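Local coordinates for protein metallocarboxypeptidase (Trypanosoma cruzi, PDB 3DWC) that is a cobalt-bound M32-family metallopeptidase that probably removes single amino acids, other than proline, from the C-terminal ends of peptides, at residues 249-254 against 263-268; 273-278 against 295-300. All coordinates share one frame; numbering follows the deposited sequence.

Contact 1: residues 249-254 against 263-268; sequences ITTKYT and LGVIHE. With CO (cobalt (II) ion), chain Q.
V265 meets T251 where helix 259-276 runs along strand 246-251, and the touching is done by one branch: CG2 of V265 comes to 3.6 Å from CB of T251, with the two side chains set at a slant to each other. The valine holds CG1 anti to its backbone N (chi1 162°), which turns CG2 to the strand and lets it brush OG1 and CG2 of the threonine as well. CG1 of V265 is only loosely approached by CD1 of I249, at 4.4 Å. One residue on, I266 faces the other way, onto A304 of helix 294-309, so the helix is sandwiched between the strand and a second helix. H267 takes no part in the strand packing; its NE2 binds the cobalt at 2.2 Å, while ND1 is hydrogen-bonded to E305, a second-shell carboxylate that fixes the rotation of the ring and probably makes NE2 a stronger electron donor. E268 returns to the strand with its aliphatic part: its CB lies 4.0 Å from CD1 of I249, the two chains passing alongside with their ends leading opposite ways. The glutamate chain then bends at chi2 (-57°), lifting the carboxylate from this apolar base toward the metal-bound water 1, from which OE2 accepts a hydrogen bond of 2.7 Å. Strand 249-251 and helix 263-268 run nearly antiparallel, their axes at 166° and 8.4 Å apart at closest approach, and the packing between them is apolar. H267 and E268 open the HExxH motif of the gluzincin metallopeptidases, in which E268 is the predicted proton donor and acceptor and E298, on a later helix, is the third protein ligand; a strand flanking the motif helix beside the metal is a familiar element of such active sites.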
loop_
_atom_site.group_PDB
_atom_site.type_symbol
_atom_site.label_atom_id
_atom_site.label_comp_id
_atom_site.label_asym_id
_atom_site.label_seq_id
_atom_site.Cartn_x
_atom_site.Cartn_y
_atom_site.Cartn_z
ATOM N N ILE B 249 -2.466 9.858 -7.243
ATOM C CA ILE B 249 -3.515 10.815 -7.076
ATOM C C ILE B 249 -4.869 10.105 -7.061
ATOM O O ILE B 249 -5.020 9.023 -7.583
ATOM C CB ILE B 249 -3.468 11.895 -8.166
ATOM C CG1 ILE B 249 -3.878 11.386 -9.538
ATOM C CG2 ILE B 249 -2.081 12.496 -8.297
ATOM C CD1 ILE B 249 -4.176 12.565 -10.447
ATOM N N THR B 250 -5.856 10.731 -6.441
ATOM C CA THR B 250 -7.187 10.165 -6.417
ATOM C C THR B 250 -8.247 11.219 -6.760
ATOM O O THR B 250 -7.964 12.432 -6.852
ATOM C CB THR B 250 -7.512 9.634 -5.046
ATOM O OG1 THR B 250 -7.544 10.728 -4.153
ATOM C CG2 THR B 250 -6.471 8.623 -4.593
ATOM N N THR B 251 -9.470 10.719 -6.922
ATOM C CA THR B 251 -10.626 11.523 -7.204
ATOM C C THR B 251 -11.844 10.715 -6.802
ATOM O O THR B 251 -11.764 9.621 -6.264
ATOM C CB THR B 251 -10.720 11.896 -8.705
ATOM O OG1 THR B 251 -11.730 12.890 -8.888
ATOM C CG2 THR B 251 -11.086 10.649 -9.567
ATOM N N LYS B 252 -12.994 11.256 -7.106
ATOM C CA LYS B 252 -14.240 10.659 -6.664
ATOM C C LYS B 252 -15.251 11.068 -7.722
ATOM O O LYS B 252 -15.162 12.163 -8.248
ATOM C CB LYS B 252 -14.575 11.269 -5.333
ATOM C CG LYS B 252 -15.692 10.603 -4.567
ATOM C CD LYS B 252 -16.584 11.656 -3.903
ATOM C CE LYS B 252 -15.796 12.605 -2.954
ATOM N NZ LYS B 252 -16.680 13.700 -2.327
ATOM N N TYR B 253 -16.151 10.155 -8.065
ATOM C CA TYR B 253 -17.101 10.376 -9.129
ATOM C C TYR B 253 -18.552 10.313 -8.646
ATOM O O TYR B 253 -18.897 9.488 -7.801
ATOM C CB TYR B 253 -16.912 9.351 -10.229
ATOM C CG TYR B 253 -15.514 9.262 -10.791
ATOM C CD1 TYR B 253 -14.665 8.239 -10.405
ATOM C CD2 TYR B 253 -15.060 10.172 -11.694
ATOM C CE1 TYR B 253 -13.412 8.138 -10.888
ATOM C CE2 TYR B 253 -13.777 10.095 -12.193
ATOM C CZ TYR B 253 -12.962 9.060 -11.786
ATOM O OH TYR B 253 -11.684 8.946 -12.274
ATOM N N THR B 254 -19.361 11.212 -9.204
ATOM C CA THR B 254 -20.807 11.187 -9.116
ATOM C C THR B 254 -21.338 11.213 -10.556
ATOM O O THR B 254 -20.777 11.910 -11.431
ATOM C CB THR B 254 -21.333 12.418 -8.316
ATOM O OG1 THR B 254 -22.749 12.509 -8.418
ATOM C CG2 THR B 254 -20.738 13.726 -8.835
ATOM N N LEU B 263 -11.934 18.753 -13.103
ATOM C CA LEU B 263 -11.099 19.835 -12.626
ATOM C C LEU B 263 -10.263 19.458 -11.400
ATOM O O LEU B 263 -9.122 19.935 -11.223
ATOM C CB LEU B 263 -11.914 21.085 -12.362
ATOM C CG LEU B 263 -12.235 21.948 -13.580
ATOM C CD1 LEU B 263 -12.559 21.149 -14.841
ATOM C CD2 LEU B 263 -13.451 22.717 -13.141
ATOM N N GLY B 264 -10.848 18.643 -10.546
ATOM C CA GLY B 264 -10.105 18.017 -9.436
ATOM C C GLY B 264 -8.907 17.188 -9.865
ATOM O O GLY B 264 -7.831 17.316 -9.328
ATOM N N VAL B 265 -9.089 16.323 -10.833
ATOM C CA VAL B 265 -7.958 15.566 -11.363
ATOM C C VAL B 265 -6.897 16.453 -12.005
ATOM O O VAL B 265 -5.714 16.224 -11.827
ATOM C CB VAL B 265 -8.435 14.496 -12.345
ATOM C CG1 VAL B 265 -7.324 13.980 -13.252
ATOM C CG2 VAL B 265 -9.070 13.365 -11.542
ATOM N N ILE B 266 -7.325 17.478 -12.713
ATOM C CA ILE B 266 -6.401 18.436 -13.341
ATOM C C ILE B 266 -5.559 19.129 -12.234
ATOM O O ILE B 266 -4.349 19.219 -12.302
ATOM C CB ILE B 266 -7.169 19.445 -14.260
ATOM C CG1 ILE B 266 -7.628 18.747 -15.539
ATOM C CG2 ILE B 266 -6.240 20.672 -14.643
ATOM C CD1 ILE B 266 -8.592 19.547 -16.448
ATOM N N HIS B 267 -6.223 19.597 -11.208
ATOM C CA HIS B 267 -5.567 20.172 -10.025
ATOM C C HIS B 267 -4.487 19.232 -9.430
ATOM O O HIS B 267 -3.343 19.613 -9.214
ATOM C CB HIS B 267 -6.667 20.476 -8.975
ATOM C CG HIS B 267 -6.158 21.196 -7.774
ATOM N ND1 HIS B 267 -6.315 22.557 -7.603
ATOM C CD2 HIS B 267 -5.460 20.757 -6.700
ATOM C CE1 HIS B 267 -5.712 22.928 -6.482
ATOM N NE2 HIS B 267 -5.186 21.852 -5.918
ATOM N N GLU B 268 -4.858 17.983 -9.154
ATOM C CA GLU B 268 -3.924 17.049 -8.561
ATOM C C GLU B 268 -2.831 16.653 -9.518
ATOM O O GLU B 268 -1.720 16.448 -9.114
ATOM C CB GLU B 268 -4.658 15.811 -8.075
ATOM C CG GLU B 268 -5.711 16.094 -7.061
ATOM C CD GLU B 268 -5.211 16.827 -5.822
ATOM O OE1 GLU B 268 -4.052 16.608 -5.409
ATOM O OE2 GLU B 268 -6.012 17.612 -5.224
HETATM CO CO CO Q . -4.020 21.565 -4.049
HETATM O O HOH W 1 -5.129 19.643 -3.638
HETATM O O HOH W 2 -5.314 22.376 -3.098
HETATM O O HOH W 3 -3.524 21.328 -1.940
#

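Contact 2: residues 273-278 against 295-300; sequences KYEQNC and GVHEGQ. With CO (cobalt (II) ion), chain Q.
The H297 imidazole has the edge of the Y274 ring over one face and the carboxylate of E275 at its edge. CD2 of Y274 sits 3.8 Å above the imidazole plane, over its centre, in an edge-to-face pair with ring planes at 57°. At the edge, NE2 of H297 donates a hydrogen bond of 2.7 Å to OE1 of E275, nearly straight at 164° and in the plane of the ring; the carboxylate is almost coplanar with the imidazole and accepts through its anti lone pair. E275 reaches it by bending at chi2 (-67°). Y274 is itself hemmed in obliquely: CG of Q300 approaches its CD2 at 3.5 Å, and CG1 of V296 lies 3.4 Å from its OH, which is hydrogen-bonded to the backbone N of R292. The Q300 amide folds back on its own helix, NE2 giving a bond of 3.3 Å to O of V296, while OE1 is held by W467 and Q462. E298 leads away from segment 273-278 and binds the cobalt through OE2 at 2.2 Å. Because the other oxygen of E275 forms a salt bridge with K244, its carboxylate is gripped at both ends; the H297 ring is pinned by face and edge. The carboxylate would tend to favour a protonated ring, though its salt bridge to K244 probably weakens that effect.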
loop_
_atom_site.group_PDB
_atom_site.type_symbol
_atom_site.label_atom_id
_atom_site.label_comp_id
_atom_site.label_asym_id
_atom_site.label_seq_id
_atom_site.Cartn_x
_atom_site.Cartn_y
_atom_site.Cartn_z
ATOM N N LYS B 273 2.873 16.721 -11.285
ATOM C CA LYS B 273 3.952 17.055 -12.235
ATOM C C LYS B 273 5.122 17.648 -11.483
ATOM O O LYS B 273 6.282 17.414 -11.826
ATOM C CB LYS B 273 3.461 18.051 -13.286
ATOM C CG LYS B 273 2.397 17.486 -14.302
ATOM C CD LYS B 273 2.946 16.343 -15.179
ATOM C CE LYS B 273 4.010 16.851 -16.200
ATOM N NZ LYS B 273 4.565 15.733 -17.013
ATOM N N TYR B 274 4.840 18.411 -10.443
ATOM C CA TYR B 274 5.904 18.951 -9.608
ATOM C C TYR B 274 6.666 17.809 -8.922
ATOM O O TYR B 274 7.911 17.702 -9.055
ATOM C CB TYR B 274 5.327 19.951 -8.609
ATOM C CG TYR B 274 6.273 20.859 -7.840
ATOM C CD1 TYR B 274 7.640 20.921 -8.086
ATOM C CD2 TYR B 274 5.766 21.695 -6.881
ATOM C CE1 TYR B 274 8.479 21.843 -7.335
ATOM C CE2 TYR B 274 6.579 22.569 -6.127
ATOM C CZ TYR B 274 7.929 22.639 -6.382
ATOM O OH TYR B 274 8.689 23.520 -5.661
ATOM N N GLU B 275 5.915 16.936 -8.242
ATOM C CA GLU B 275 6.490 15.780 -7.553
ATOM C C GLU B 275 7.295 14.859 -8.493
ATOM O O GLU B 275 8.421 14.450 -8.137
ATOM C CB GLU B 275 5.398 15.015 -6.787
ATOM C CG GLU B 275 4.784 15.831 -5.627
ATOM C CD GLU B 275 5.794 16.087 -4.504
ATOM O OE1 GLU B 275 5.803 17.170 -3.875
ATOM O OE2 GLU B 275 6.609 15.194 -4.254
ATOM N N GLN B 276 6.783 14.584 -9.708
ATOM C CA GLN B 276 7.425 13.635 -10.620
ATOM C C GLN B 276 8.678 14.189 -11.242
ATOM O O GLN B 276 9.493 13.420 -11.787
ATOM C CB GLN B 276 6.486 13.223 -11.795
ATOM C CG GLN B 276 5.316 12.344 -11.381
ATOM C CD GLN B 276 4.659 11.647 -12.555
ATOM O OE1 GLN B 276 4.535 12.212 -13.683
ATOM N NE2 GLN B 276 4.291 10.374 -12.328
ATOM N N ASN B 277 8.790 15.523 -11.251
ATOM C CA ASN B 277 9.918 16.190 -11.841
ATOM C C ASN B 277 10.742 17.011 -10.878
ATOM O O ASN B 277 11.533 17.855 -11.323
ATOM C CB ASN B 277 9.453 17.050 -13.000
ATOM C CG ASN B 277 8.846 16.224 -14.082
ATOM O OD1 ASN B 277 9.570 15.662 -14.898
ATOM N ND2 ASN B 277 7.524 16.077 -14.056
ATOM N N CYS B 278 10.626 16.724 -9.588
ATOM C CA CYS B 278 11.291 17.538 -8.585
ATOM C C CYS B 278 12.790 17.294 -8.612
ATOM O O CYS B 278 13.239 16.168 -8.442
ATOM C CB CYS B 278 10.699 17.298 -7.177
ATOM S SG CYS B 278 11.137 18.601 -6.004
ATOM N N GLY B 295 2.692 27.111 -0.971
ATOM C CA GLY B 295 2.290 28.119 -1.937
ATOM C C GLY B 295 2.902 27.828 -3.312
ATOM O O GLY B 295 2.241 27.960 -4.350
ATOM N N VAL B 296 4.163 27.440 -3.343
ATOM C CA VAL B 296 4.721 27.005 -4.618
ATOM C C VAL B 296 4.018 25.746 -5.139
ATOM O O VAL B 296 3.662 25.710 -6.303
ATOM C CB VAL B 296 6.273 26.884 -4.591
ATOM C CG1 VAL B 296 6.798 26.349 -5.941
ATOM C CG2 VAL B 296 6.877 28.223 -4.212
ATOM N N HIS B 297 3.662 24.804 -4.266
ATOM C CA HIS B 297 2.971 23.574 -4.696
ATOM C C HIS B 297 1.578 23.881 -5.259
ATOM O O HIS B 297 1.229 23.458 -6.380
ATOM C CB HIS B 297 2.882 22.588 -3.532
ATOM C CG HIS B 297 3.186 21.186 -3.920
ATOM N ND1 HIS B 297 2.632 20.592 -5.030
ATOM C CD2 HIS B 297 4.087 20.307 -3.428
ATOM C CE1 HIS B 297 3.108 19.366 -5.150
ATOM N NE2 HIS B 297 3.999 19.168 -4.190
ATOM N N GLU B 298 0.797 24.654 -4.503
ATOM C CA GLU B 298 -0.564 25.027 -4.903
ATOM C C GLU B 298 -0.504 25.966 -6.105
ATOM O O GLU B 298 -1.451 26.032 -6.883
ATOM C CB GLU B 298 -1.327 25.653 -3.706
ATOM C CG GLU B 298 -2.782 25.938 -3.985
ATOM C CD GLU B 298 -3.656 24.682 -4.050
ATOM O OE1 GLU B 298 -4.907 24.825 -4.061
ATOM O OE2 GLU B 298 -3.115 23.568 -4.051
ATOM N N GLY B 299 0.643 26.625 -6.315
ATOM C CA GLY B 299 0.885 27.354 -7.548
ATOM C C GLY B 299 0.961 26.478 -8.787
ATOM O O GLY B 299 0.539 26.876 -9.892
ATOM N N GLN B 300 1.526 25.297 -8.632
ATOM C CA GLN B 300 1.496 24.293 -9.668
ATOM C C GLN B 300 0.122 23.652 -9.882
ATOM O O GLN B 300 -0.289 23.430 -11.022
ATOM C CB GLN B 300 2.555 23.231 -9.379
ATOM C CG GLN B 300 3.989 23.785 -9.130
ATOM C CD GLN B 300 4.421 24.921 -10.025
ATOM O OE1 GLN B 300 4.653 24.744 -11.228
ATOM N NE2 GLN B 300 4.499 26.121 -9.449
HETATM CO CO CO Q . -4.020 21.565 -4.049
HETATM O O HOH W 2 -5.314 22.376 -3.098
HETATM O O HOH W 1 -5.129 19.643 -3.638
HETATM O O HOH W 3 -3.524 21.328 -1.940
#

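Contacts 1 and 2 follow one another along the chain, the first closing before the second opens, and their centres lie about 16 Å apart. Helix 259-276 serves both: its middle turns pack on strand 246-251 in contact 1, and its C-terminal turns pack on helix 294-309 in contact 2. The cobalt joins them, because H267 comes from the first and E298 from the second, with H271, between the two on the shared helix, as the third protein ligand. The three metal-bound waters likewise belong to both. The principle is the one seen in other gluzincins: a single helix carries the HExxH motif, and a later helix supplies the glutamate ligand.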